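Local atomic coordinates of 2-C-methyl-D-erythritol 4-phosphate cytidylyltransferase (Thermus thermophilus HB8, PDB entry 2PX7), a protein that probably catalyses the transfer of a cytidylyl group from CTP to 2-C-methyl-D-erythritol 4-phosphate, a step of the non-mevalonate route to isoprenoids. Residues A[56-61]-A[110-115]; A[44-49]-A[70-75]. All blocks are in the same frame, centred on the assembly; numbering follows the deposited sequence.

Interaction 1 (A[56-61]-A[110-115]); sequences EWTLAA and LVHDVA
Thr58 touches both Val114 and His112 through one methyl group, and this small apolar cluster is the tight part of the contact between helix 54-61 and the loop leaving strand 108-111. The methyl CG2 of Thr58 lies 3.6 Å from CG2 of Val114 and 3.7 Å from CA of the same valine, while the two side chains cross at about a right angle. The same Thr58 CG2 meets the imidazole at its edge, in the ring plane, 3.9 Å from His112 CD2, and thus touches ring and valine at once. Thr58 CB comes to 4.0 Å from that CD2. The threonine's chi1 of 92°, off a staggered value, leaves CG2 only roughly anti to the carbonyl carbon. On the loop, His112 carries its ring anti to the backbone N (chi1 -175°), reaching toward the helix. His112 NE2 is hydrogen-bonded to Arg116 O, a partner that helps fix the rotation of the ring. Ile30 of strand 27-31 packs against Thr58, His112 and Val114 alike and completes the buried cluster.

Away from this point the helix side is looser. Glu56, Leu59 and Ala60 are partly exposed and do not meet the loop, and the indole of Trp57 swings off to stack edge-to-face with Phe118 and make a cation-pi contact with Arg52. Asp113 likewise turns from the helix and forms salt bridges with Arg93 and Arg116, its side chain about 4 Å from that of Lys217, predicted to position the substrate. Strand 108-111 running into the loop His112-Asp113-Val114-Ala115-Arg116, beside helix 54-61 of the first beta-alpha-beta unit, is characteristic of the Rossmann-like IspD cytidylyltransferase fold, with the loop bordering the probable active site.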
loop_
_atom_site.group_PDB
_atom_site.type_symbol
_atom_site.label_atom_id
_atom_site.label_comp_id
_atom_site.label_asym_id
_atom_site.label_seq_id
_atom_site.Cartn_x
_atom_site.Cartn_y
_atom_site.Cartn_z
ATOM N N GLU A 56 6.465 15.150 16.069
ATOM C CA GLU A 56 7.808 15.657 15.786
ATOM C C GLU A 56 8.218 15.354 14.355
ATOM O O GLU A 56 8.787 16.209 13.680
ATOM C CB GLU A 56 8.820 15.107 16.800
ATOM C CG GLU A 56 8.638 15.697 18.214
ATOM C CD GLU A 56 9.474 15.017 19.292
ATOM O OE1 GLU A 56 10.004 13.903 19.068
ATOM O OE2 GLU A 56 9.591 15.611 20.394
ATOM N N TRP A 57 7.891 14.151 13.882
ATOM C CA TRP A 57 8.096 13.813 12.467
ATOM C C TRP A 57 7.376 14.770 11.516
ATOM O O TRP A 57 8.009 15.291 10.609
ATOM C CB TRP A 57 7.710 12.357 12.157
ATOM C CG TRP A 57 8.676 11.323 12.661
ATOM C CD1 TRP A 57 8.465 10.437 13.686
ATOM C CD2 TRP A 57 9.994 11.041 12.155
ATOM N NE1 TRP A 57 9.566 9.639 13.856
ATOM C CE2 TRP A 57 10.517 9.978 12.929
ATOM C CE3 TRP A 57 10.777 11.577 11.124
ATOM C CZ2 TRP A 57 11.800 9.439 12.711
ATOM C CZ3 TRP A 57 12.068 11.052 10.912
ATOM C CH2 TRP A 57 12.556 9.982 11.701
ATOM N N THR A 58 6.073 15.031 11.705
ATOM C CA THR A 58 5.400 15.938 10.744
ATOM C C THR A 58 5.902 17.366 10.862
ATOM O O THR A 58 6.035 18.038 9.858
ATOM C CB THR A 58 3.809 15.898 10.685
ATOM O OG1 THR A 58 3.236 16.874 11.566
ATOM C CG2 THR A 58 3.247 14.546 10.941
ATOM N N LEU A 59 6.199 17.820 12.077
ATOM C CA LEU A 59 6.728 19.179 12.264
ATOM C C LEU A 59 8.059 19.415 11.558
ATOM O O LEU A 59 8.306 20.515 11.056
ATOM C CB LEU A 59 6.807 19.563 13.749
ATOM C CG LEU A 59 5.448 19.720 14.454
ATOM C CD1 LEU A 59 5.612 20.250 15.860
ATOM C CD2 LEU A 59 4.495 20.611 13.659
ATOM N N ALA A 60 8.902 18.379 11.511
ATOM C CA ALA A 60 10.133 18.405 10.718
ATOM C C ALA A 60 9.862 18.461 9.212
ATOM O O ALA A 60 10.509 19.219 8.493
ATOM C CB ALA A 60 11.027 17.197 11.074
ATOM N N ALA A 61 8.894 17.670 8.735
ATOM C CA ALA A 61 8.515 17.662 7.312
ATOM C C ALA A 61 7.986 19.010 6.802
ATOM O O ALA A 61 8.146 19.345 5.616
ATOM C CB ALA A 61 7.505 16.559 7.032
ATOM N N LEU A 110 -2.125 23.387 3.550
ATOM C CA LEU A 110 -1.839 21.961 3.418
ATOM C C LEU A 110 -2.422 21.257 4.628
ATOM O O LEU A 110 -2.246 21.707 5.764
ATOM C CB LEU A 110 -0.338 21.702 3.319
ATOM C CG LEU A 110 0.388 22.226 2.067
ATOM C CD1 LEU A 110 1.896 22.149 2.261
ATOM C CD2 LEU A 110 -0.021 21.459 0.780
ATOM N N VAL A 111 -3.163 20.185 4.383
ATOM C CA VAL A 111 -3.755 19.419 5.465
ATOM C C VAL A 111 -3.110 18.028 5.476
ATOM O O VAL A 111 -3.109 17.332 4.454
ATOM C CB VAL A 111 -5.281 19.266 5.291
ATOM C CG1 VAL A 111 -5.909 18.708 6.580
ATOM C CG2 VAL A 111 -5.916 20.607 4.889
ATOM N N HIS A 112 -2.571 17.633 6.624
ATOM C CA HIS A 112 -1.773 16.424 6.688
ATOM C C HIS A 112 -2.122 15.514 7.860
ATOM O O HIS A 112 -2.335 15.982 8.966
ATOM C CB HIS A 112 -0.274 16.767 6.696
ATOM C CG HIS A 112 0.610 15.562 6.640
ATOM N ND1 HIS A 112 0.673 14.737 5.537
ATOM C CD2 HIS A 112 1.446 15.025 7.561
ATOM C CE1 HIS A 112 1.522 13.752 5.775
ATOM N NE2 HIS A 112 2.002 13.901 6.999
ATOM N N ASP A 113 -2.204 14.211 7.577
ATOM C CA ASP A 113 -2.396 13.176 8.579
ATOM C C ASP A 113 -1.117 12.975 9.339
ATOM O O ASP A 113 -0.109 12.664 8.726
ATOM C CB ASP A 113 -2.676 11.834 7.915
ATOM C CG ASP A 113 -4.005 11.771 7.268
ATOM O OD1 ASP A 113 -4.837 12.701 7.461
ATOM O OD2 ASP A 113 -4.225 10.767 6.536
ATOM N N VAL A 114 -1.164 13.104 10.665
ATOM C CA VAL A 114 0.012 12.919 11.523
ATOM C C VAL A 114 0.517 11.455 11.528
ATOM O O VAL A 114 1.663 11.190 11.891
ATOM C CB VAL A 114 -0.263 13.454 12.987
ATOM C CG1 VAL A 114 -1.055 12.441 13.811
ATOM C CG2 VAL A 114 1.034 13.829 13.694
ATOM N N ALA A 115 -0.344 10.516 11.126
ATOM C CA ALA A 115 0.052 9.109 10.982
ATOM C C ALA A 115 0.869 8.815 9.716
ATOM O O ALA A 115 1.234 7.665 9.491
ATOM C CB ALA A 115 -1.177 8.174 11.057
#

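Interaction 2 (A[44-49]-A[70-75]); sequences KAFLQV and VALPPG
Leu72 meets Ala45 and Phe46 through its two methyl groups, one for each residue, and these contacts join the end of a sheet strand to the loop 44-49. Taking 70-75 in order, Val70 comes first; it faces its neighbours Leu55 on helix 54-61 and Phe86 on strand 85-88 rather than the loop. Its strand, 67-72, is the second of a right-handed beta-alpha-beta crossover, in which strand 27-31, this loop and helix 54-61 lead into it. Leu72 then points toward the loop from the last position of the strand. Its CG is anti to the carbonyl carbon; chi2 of 177° extends CD1 toward Phe46, while CD2 branches off to Ala45. CD2 of Leu72 lies 3.7 Å from CB of Ala45, ordinary van der Waals contact with a buried methyl. Just before Ala45, Lys44, a predicted transition-state stabiliser, sends its amine away from the strand to a hydrogen bond with Ile218 O. The carbonyl O of Lys44 accepts a bond of 3.1 Å from Leu47 N, closing a turn that presents Ala45 and Phe46 to the leucine. CD1 of Leu72 approaches CZ of Phe46 at 3.9 Å, obliquely to the ring, and the two side chains cross at about a right angle. Phe46 also touches Pro79, and Phe86 adds to the apolar surroundings of Leu72.

Past Leu72, the chain turns away from the loop at Pro73. Pro74 is exposed, and Gly75 follows with a positive phi, a backbone shape that suits a residue lacking a side chain.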
loop_
_atom_site.group_PDB
_atom_site.type_symbol
_atom_site.label_atom_id
_atom_site.label_comp_id
_atom_site.label_asym_id
_atom_site.label_seq_id
_atom_site.Cartn_x
_atom_site.Cartn_y
_atom_site.Cartn_z
ATOM N N LYS A 44 -2.397 9.513 19.347
ATOM C CA LYS A 44 -1.602 9.134 18.169
ATOM C C LYS A 44 -0.433 10.088 17.879
ATOM O O LYS A 44 0.636 9.660 17.421
ATOM C CB LYS A 44 -2.504 9.023 16.932
ATOM C CG LYS A 44 -1.851 8.362 15.717
ATOM C CD LYS A 44 -1.477 6.895 16.007
ATOM C CE LYS A 44 -1.267 6.076 14.732
ATOM N NZ LYS A 44 -2.525 5.901 13.936
ATOM N N ALA A 45 -0.638 11.377 18.150
ATOM C CA ALA A 45 0.392 12.386 17.910
ATOM C C ALA A 45 1.652 12.137 18.745
ATOM O O ALA A 45 2.747 12.497 18.333
ATOM C CB ALA A 45 -0.149 13.773 18.179
ATOM N N PHE A 46 1.479 11.506 19.903
ATOM C CA PHE A 46 2.594 11.212 20.806
ATOM C C PHE A 46 3.108 9.772 20.702
ATOM O O PHE A 46 3.846 9.311 21.570
ATOM C CB PHE A 46 2.230 11.555 22.265
ATOM C CG PHE A 46 1.719 12.974 22.465
ATOM C CD1 PHE A 46 2.145 14.022 21.646
ATOM C CD2 PHE A 46 0.828 13.262 23.502
ATOM C CE1 PHE A 46 1.674 15.320 21.839
ATOM C CE2 PHE A 46 0.359 14.565 23.704
ATOM C CZ PHE A 46 0.785 15.590 22.867
ATOM N N LEU A 47 2.726 9.057 19.647
ATOM C CA LEU A 47 3.285 7.723 19.394
ATOM C C LEU A 47 4.736 7.851 18.927
ATOM O O LEU A 47 5.024 8.558 17.955
ATOM C CB LEU A 47 2.444 6.950 18.368
ATOM C CG LEU A 47 2.879 5.520 18.001
ATOM C CD1 LEU A 47 2.451 4.498 19.050
ATOM C CD2 LEU A 47 2.334 5.134 16.636
ATOM N N GLN A 48 5.642 7.181 19.639
ATOM C CA GLN A 48 7.063 7.186 19.299
ATOM C C GLN A 48 7.354 6.288 18.101
ATOM O O GLN A 48 6.890 5.152 18.034
ATOM C CB GLN A 48 7.926 6.741 20.494
ATOM C CG GLN A 48 8.315 7.858 21.456
ATOM C CD GLN A 48 9.554 8.625 21.026
ATOM O OE1 GLN A 48 10.477 8.066 20.430
ATOM N NE2 GLN A 48 9.585 9.916 21.339
ATOM N N VAL A 49 8.133 6.819 17.168
ATOM C CA VAL A 49 8.605 6.071 16.015
ATOM C C VAL A 49 10.073 6.442 15.848
ATOM O O VAL A 49 10.400 7.518 15.334
ATOM C CB VAL A 49 7.797 6.414 14.711
ATOM C CG1 VAL A 49 8.311 5.615 13.520
ATOM C CG2 VAL A 49 6.298 6.166 14.898
ATOM N N VAL A 70 -1.871 22.799 14.846
ATOM C CA VAL A 70 -2.031 21.413 15.270
ATOM C C VAL A 70 -3.230 21.275 16.201
ATOM O O VAL A 70 -3.399 22.074 17.131
ATOM C CB VAL A 70 -0.763 20.893 16.003
ATOM C CG1 VAL A 70 -0.937 19.422 16.447
ATOM C CG2 VAL A 70 0.478 21.051 15.119
ATOM N N ALA A 71 -4.044 20.253 15.951
ATOM C CA ALA A 71 -5.168 19.917 16.807
ATOM C C ALA A 71 -4.803 18.727 17.671
ATOM O O ALA A 71 -4.298 17.720 17.159
ATOM C CB ALA A 71 -6.393 19.601 15.977
ATOM N N LEU A 72 -5.046 18.834 18.978
ATOM C CA LEU A 72 -4.788 17.721 19.878
ATOM C C LEU A 72 -6.042 17.347 20.668
ATOM O O LEU A 72 -6.915 18.191 20.872
ATOM C CB LEU A 72 -3.626 18.050 20.831
ATOM C CG LEU A 72 -2.224 18.157 20.225
ATOM C CD1 LEU A 72 -1.228 18.569 21.296
ATOM C CD2 LEU A 72 -1.797 16.842 19.548
ATOM N N PRO A 73 -6.135 16.088 21.132
ATOM C CA PRO A 73 -7.357 15.755 21.859
ATOM C C PRO A 73 -7.467 16.628 23.125
ATOM O O PRO A 73 -6.440 16.956 23.720
ATOM C CB PRO A 73 -7.174 14.275 22.221
ATOM C CG PRO A 73 -6.052 13.775 21.336
ATOM C CD PRO A 73 -5.182 14.963 21.082
ATOM N N PRO A 74 -8.695 17.047 23.506
ATOM C CA PRO A 74 -8.846 17.863 24.715
ATOM C C PRO A 74 -8.205 17.177 25.929
ATOM O O PRO A 74 -8.340 15.964 26.094
ATOM C CB PRO A 74 -10.366 17.949 24.884
ATOM C CG PRO A 74 -10.917 17.783 23.485
ATOM C CD PRO A 74 -9.996 16.776 22.855
ATOM N N GLY A 75 -7.500 17.943 26.757
ATOM C CA GLY A 75 -6.801 17.371 27.911
ATOM C C GLY A 75 -5.344 16.997 27.667
ATOM O O GLY A 75 -4.549 16.973 28.607
#

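Overall arrangement
Both interactions are buried and apolar at their centres, but interaction 1 lies deeper, its centre about 8 Å from the centre of the chain against about 14 Å for interaction 2. Strands 108-111 and 67-72, which supply one segment to each, belong to the same mixed sheet, with strand 27-31 between them. Interaction 1 packs methyls and the edge of an imidazole in a loop near Lys217 and Lys44, each with a predicted role. Interaction 2 is wholly hydrocarbon; Phe46 is partly exposed, and the chain after Leu72 reaches the surface. They touch directly: Trp57 NE1 probably donates a hydrogen bond to Val49 O at 2.7 Å, and Ala115 CB packs 3.9 Å from Lys44 NZ.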